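Local coordinates for ABC transporter, substrate binding protein (Polyamine) (Agrobacterium tumefaciens, PDB 4EUO) that binds gamma-aminobutyrate selectively as the periplasmic solute-binding protein of an ABC transporter, and so probably serves its uptake, at residues A[59-71]-A[292-304]. Residues are numbered along the deposited sequence; the frame is centred on the assembly and turned at random.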
loop_
_atom_site.group_PDB
_atom_site.type_symbol
_atom_site.label_atom_id
_atom_site.label_comp_id
_atom_site.label_asym_id
_atom_site.label_seq_id
_atom_site.Cartn_x
_atom_site.Cartn_y
_atom_site.Cartn_z
ATOM N N VAL A 59 0.150 6.646 4.566
ATOM C CA VAL A 59 0.700 6.982 3.249
ATOM C C VAL A 59 1.568 5.847 2.738
ATOM O O VAL A 59 1.959 4.963 3.488
ATOM C CB VAL A 59 1.545 8.294 3.318
ATOM C CG1 VAL A 59 0.699 9.483 3.743
ATOM C CG2 VAL A 59 2.757 8.125 4.234
ATOM N N GLU A 60 1.965 5.929 1.455
ATOM C CA GLU A 60 2.933 4.976 0.930
ATOM C C GLU A 60 4.316 5.286 1.480
ATOM O O GLU A 60 4.675 6.474 1.630
ATOM C CB GLU A 60 2.909 5.020 -0.602
ATOM C CG GLU A 60 1.632 4.353 -1.126
ATOM C CD GLU A 60 1.124 4.875 -2.458
ATOM O OE1 GLU A 60 1.260 6.079 -2.751
ATOM O OE2 GLU A 60 0.495 4.075 -3.181
ATOM N N GLY A 61 5.119 4.244 1.734
ATOM C CA GLY A 61 6.422 4.466 2.361
ATOM C C GLY A 61 7.398 5.302 1.560
ATOM O O GLY A 61 8.240 6.002 2.153
ATOM N N ASP A 62 7.335 5.248 0.231
ATOM C CA ASP A 62 8.258 6.062 -0.562
ATOM C C ASP A 62 7.912 7.552 -0.442
ATOM O O ASP A 62 8.806 8.398 -0.386
ATOM C CB ASP A 62 8.278 5.602 -2.022
ATOM C CG ASP A 62 6.989 5.878 -2.757
ATOM O OD1 ASP A 62 5.941 5.308 -2.353
ATOM O OD2 ASP A 62 7.013 6.688 -3.692
ATOM N N TYR A 63 6.609 7.861 -0.388
ATOM C CA TYR A 63 6.185 9.227 -0.137
ATOM C C TYR A 63 6.659 9.654 1.266
ATOM O O TYR A 63 7.292 10.724 1.416
ATOM C CB TYR A 63 4.660 9.349 -0.244
ATOM C CG TYR A 63 4.163 10.685 0.256
ATOM C CD1 TYR A 63 4.110 11.790 -0.588
ATOM C CD2 TYR A 63 3.764 10.850 1.588
ATOM C CE1 TYR A 63 3.650 13.028 -0.126
ATOM C CE2 TYR A 63 3.304 12.081 2.057
ATOM C CZ TYR A 63 3.253 13.155 1.197
ATOM O OH TYR A 63 2.785 14.362 1.670
ATOM N N ALA A 64 6.431 8.809 2.302
ATOM C CA ALA A 64 6.821 9.166 3.686
ATOM C C ALA A 64 8.290 9.495 3.785
ATOM O O ALA A 64 8.654 10.429 4.528
ATOM C CB ALA A 64 6.527 7.989 4.603
ATOM N N ALA A 65 9.157 8.733 3.096
ATOM C CA ALA A 65 10.598 8.884 3.214
ATOM C C ALA A 65 11.125 10.142 2.568
ATOM O O ALA A 65 12.290 10.497 2.817
ATOM C CB ALA A 65 11.315 7.645 2.696
ATOM N N GLN A 66 10.339 10.814 1.739
ATOM C CA GLN A 66 10.814 12.068 1.177
ATOM C C GLN A 66 9.995 13.289 1.564
ATOM O O GLN A 66 10.421 14.396 1.257
ATOM C CB GLN A 66 11.040 11.943 -0.320
ATOM C CG GLN A 66 9.804 11.528 -1.070
ATOM C CD GLN A 66 8.924 12.656 -1.479
ATOM O OE1 GLN A 66 9.279 13.450 -2.360
ATOM N NE2 GLN A 66 7.734 12.738 -0.859
ATOM N N ALA A 67 8.852 13.123 2.218
ATOM C CA ALA A 67 7.982 14.260 2.523
ATOM C C ALA A 67 8.493 15.129 3.689
ATOM O O ALA A 67 8.223 16.330 3.703
ATOM C CB ALA A 67 6.546 13.781 2.768
ATOM N N GLY A 68 9.265 14.560 4.595
ATOM C CA GLY A 68 9.789 15.343 5.735
ATOM C C GLY A 68 10.678 16.526 5.370
ATOM O O GLY A 68 10.339 17.689 5.666
ATOM N N PRO A 69 11.741 16.268 4.569
ATOM C CA PRO A 69 12.623 17.362 4.104
ATOM C C PRO A 69 11.923 18.434 3.276
ATOM O O PRO A 69 12.435 19.547 3.172
ATOM C CB PRO A 69 13.674 16.625 3.255
ATOM C CG PRO A 69 13.711 15.256 3.811
ATOM C CD PRO A 69 12.267 14.951 4.149
ATOM N N LYS A 70 10.752 18.111 2.689
ATOM C CA LYS A 70 9.955 19.052 1.898
ATOM C C LYS A 70 9.121 19.987 2.790
ATOM O O LYS A 70 8.459 20.896 2.279
ATOM C CB LYS A 70 9.044 18.287 0.916
ATOM C CG LYS A 70 9.807 17.744 -0.270
ATOM C CD LYS A 70 8.873 17.124 -1.294
ATOM C CE LYS A 70 9.646 16.628 -2.473
ATOM N NZ LYS A 70 8.727 16.113 -3.516
ATOM N N GLY A 71 9.140 19.732 4.099
ATOM C CA GLY A 71 8.398 20.534 5.066
ATOM C C GLY A 71 6.940 20.140 5.196
ATOM O O GLY A 71 6.122 20.937 5.654
ATOM N N ALA A 292 10.103 -4.300 -3.396
ATOM C CA ALA A 292 10.275 -2.984 -3.974
ATOM C C ALA A 292 11.133 -2.138 -3.057
ATOM O O ALA A 292 11.105 -2.290 -1.823
ATOM C CB ALA A 292 8.928 -2.308 -4.231
ATOM N N ASP A 293 11.902 -1.244 -3.666
ATOM C CA ASP A 293 12.822 -0.403 -2.886
ATOM C C ASP A 293 12.227 0.984 -2.754
ATOM O O ASP A 293 12.296 1.818 -3.670
ATOM C CB ASP A 293 14.187 -0.350 -3.572
ATOM C CG ASP A 293 15.246 0.356 -2.753
ATOM O OD1 ASP A 293 14.884 1.145 -1.861
ATOM O OD2 ASP A 293 16.441 0.062 -2.972
ATOM N N MET A 294 11.585 1.207 -1.625
ATOM C CA MET A 294 10.924 2.494 -1.405
ATOM C C MET A 294 11.881 3.616 -1.162
ATOM O O MET A 294 11.531 4.765 -1.429
ATOM C CB MET A 294 9.917 2.400 -0.268
ATOM C CG MET A 294 8.789 1.373 -0.554
ATOM S SD MET A 294 7.502 1.471 0.683
ATOM C CE MET A 294 8.357 1.024 2.168
ATOM N N ASN A 295 13.102 3.305 -0.686
ATOM C CA ASN A 295 14.097 4.356 -0.496
ATOM C C ASN A 295 14.620 4.836 -1.854
ATOM O O ASN A 295 14.789 6.037 -2.073
ATOM C CB ASN A 295 15.209 3.846 0.388
ATOM C CG ASN A 295 14.750 3.698 1.814
ATOM O OD1 ASN A 295 15.033 2.694 2.478
ATOM N ND2 ASN A 295 13.997 4.680 2.303
ATOM N N TYR A 296 14.795 3.916 -2.789
ATOM C CA TYR A 296 15.191 4.283 -4.137
ATOM C C TYR A 296 14.130 5.192 -4.749
ATOM O O TYR A 296 14.441 6.250 -5.307
ATOM C CB TYR A 296 15.346 3.030 -5.020
ATOM C CG TYR A 296 15.665 3.375 -6.447
ATOM C CD1 TYR A 296 16.979 3.574 -6.857
ATOM C CD2 TYR A 296 14.651 3.491 -7.403
ATOM C CE1 TYR A 296 17.274 3.916 -8.166
ATOM C CE2 TYR A 296 14.934 3.838 -8.709
ATOM C CZ TYR A 296 16.247 4.042 -9.090
ATOM O OH TYR A 296 16.506 4.406 -10.370
ATOM N N TRP A 297 12.855 4.805 -4.619
ATOM C CA TRP A 297 11.776 5.627 -5.122
ATOM C C TRP A 297 11.738 6.984 -4.405
ATOM O O TRP A 297 11.568 8.016 -5.077
ATOM C CB TRP A 297 10.433 4.896 -4.973
ATOM C CG TRP A 297 10.116 4.016 -6.142
ATOM C CD1 TRP A 297 10.592 2.759 -6.394
ATOM C CD2 TRP A 297 9.217 4.332 -7.200
ATOM N NE1 TRP A 297 10.019 2.259 -7.546
ATOM C CE2 TRP A 297 9.158 3.203 -8.056
ATOM C CE3 TRP A 297 8.375 5.416 -7.456
ATOM C CZ2 TRP A 297 8.314 3.155 -9.166
ATOM C CZ3 TRP A 297 7.527 5.365 -8.545
ATOM C CH2 TRP A 297 7.505 4.251 -9.390
ATOM N N ALA A 298 11.933 7.019 -3.083
ATOM C CA ALA A 298 11.894 8.298 -2.358
ATOM C C ALA A 298 12.973 9.244 -2.915
ATOM O O ALA A 298 12.700 10.426 -3.100
ATOM C CB ALA A 298 12.166 8.053 -0.892
ATOM N N GLN A 299 14.152 8.703 -3.253
ATOM C CA GLN A 299 15.285 9.537 -3.745
ATOM C C GLN A 299 15.028 10.070 -5.143
ATOM O O GLN A 299 15.668 11.062 -5.535
ATOM C CB GLN A 299 16.588 8.720 -3.748
ATOM C CG GLN A 299 17.104 8.362 -2.356
ATOM C CD GLN A 299 18.377 7.501 -2.358
ATOM O OE1 GLN A 299 18.503 6.516 -1.627
ATOM N NE2 GLN A 299 19.365 7.842 -3.156
ATOM N N HIS A 300 14.142 9.432 -5.921
ATOM C CA HIS A 300 13.894 9.803 -7.315
ATOM C C HIS A 300 12.403 10.052 -7.531
ATOM O O HIS A 300 11.918 10.000 -8.668
ATOM C CB HIS A 300 14.333 8.629 -8.225
ATOM C CG HIS A 300 15.758 8.168 -8.022
ATOM N ND1 HIS A 300 16.818 8.643 -8.792
ATOM C CD2 HIS A 300 16.242 7.272 -7.140
ATOM C CE1 HIS A 300 17.904 8.029 -8.326
ATOM N NE2 HIS A 300 17.608 7.191 -7.331
ATOM N N ARG A 301 11.677 10.366 -6.456
ATOM C CA ARG A 301 10.217 10.371 -6.551
ATOM C C ARG A 301 9.618 11.284 -7.573
ATOM O O ARG A 301 8.741 10.875 -8.346
ATOM C CB ARG A 301 9.581 10.558 -5.184
ATOM C CG ARG A 301 8.181 9.977 -5.067
ATOM C CD ARG A 301 7.621 10.108 -3.652
ATOM N NE ARG A 301 6.264 9.551 -3.619
ATOM C CZ ARG A 301 5.179 10.170 -4.073
ATOM N NH1 ARG A 301 5.228 11.460 -4.399
ATOM N NH2 ARG A 301 4.018 9.528 -4.127
ATOM N N ASP A 302 10.090 12.552 -7.581
ATOM C CA ASP A 302 9.518 13.520 -8.506
ATOM C C ASP A 302 9.835 13.179 -9.944
ATOM O O ASP A 302 8.968 13.301 -10.819
ATOM C CB ASP A 302 10.047 14.923 -8.171
ATOM C CG ASP A 302 9.676 15.371 -6.783
ATOM O OD1 ASP A 302 8.609 14.959 -6.300
ATOM O OD2 ASP A 302 10.446 16.157 -6.189
ATOM N N GLU A 303 11.063 12.717 -10.200
ATOM C CA GLU A 303 11.456 12.418 -11.562
ATOM C C GLU A 303 10.749 11.205 -12.131
ATOM O O GLU A 303 10.296 11.221 -13.274
ATOM C CB GLU A 303 12.971 12.291 -11.676
ATOM C CG GLU A 303 13.495 12.319 -13.106
ATOM C CD GLU A 303 12.989 13.405 -14.041
ATOM O OE1 GLU A 303 12.900 14.581 -13.617
ATOM O OE2 GLU A 303 12.716 13.079 -15.219
ATOM N N ILE A 304 10.620 10.153 -11.323
ATOM C CA ILE A 304 9.887 8.996 -11.821
ATOM C C ILE A 304 8.429 9.405 -12.070
ATOM O O ILE A 304 7.870 9.035 -13.105
ATOM C CB ILE A 304 9.975 7.792 -10.857
ATOM C CG1 ILE A 304 11.432 7.332 -10.654
ATOM C CG2 ILE A 304 9.115 6.653 -11.386
ATOM C CD1 ILE A 304 11.601 6.382 -9.464
HETATM O O HOH W 1 3.950 6.804 -3.628
HETATM O O HOH W 2 7.176 13.458 -4.715
HETATM O O HOH W 3 12.291 13.168 -3.518
#
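D62 plugs in as a knob among M294, W297 and A298 of helix 294-299 and R301 of the next helix. Its CB lies 3.4 Å from M294 O and 3.7 Å from W297 CB. Beside it, M294 SD rests on G61 CA at 3.6 Å, and the methyls of A65 and A298 touch. R301 NE bonds D62 OD2 at 3.0 Å, a bent salt bridge (133°) in which NE comes from above the carboxylate plane. R301 runs extended from CG to NE, which brings its guanidinium to the edge of the Y63 ring. CD1 of Y63 lies over the centre of one guanidinium face, edge-to-face, with the planes 84° apart. Here the C-terminal helices of a periplasmic-binding-protein fold pack on helix 61-67, right after strand 56-60. Water 1 accepts from R301 NH2 and reaches D62 OD1 and E60 OE1; E60 belongs to the GABA pocket. The other end is looser, polar and more exposed. K70 NZ bridges to D302 OD1 at 3.0 Å, on the syn lone pair, and also bonds Q66 OE1. Q66 NE2 turns back to Y63 O in a nearly straight bond (171°). Water 2 links R301 NH1, Q66 OE1 and D302 OD1.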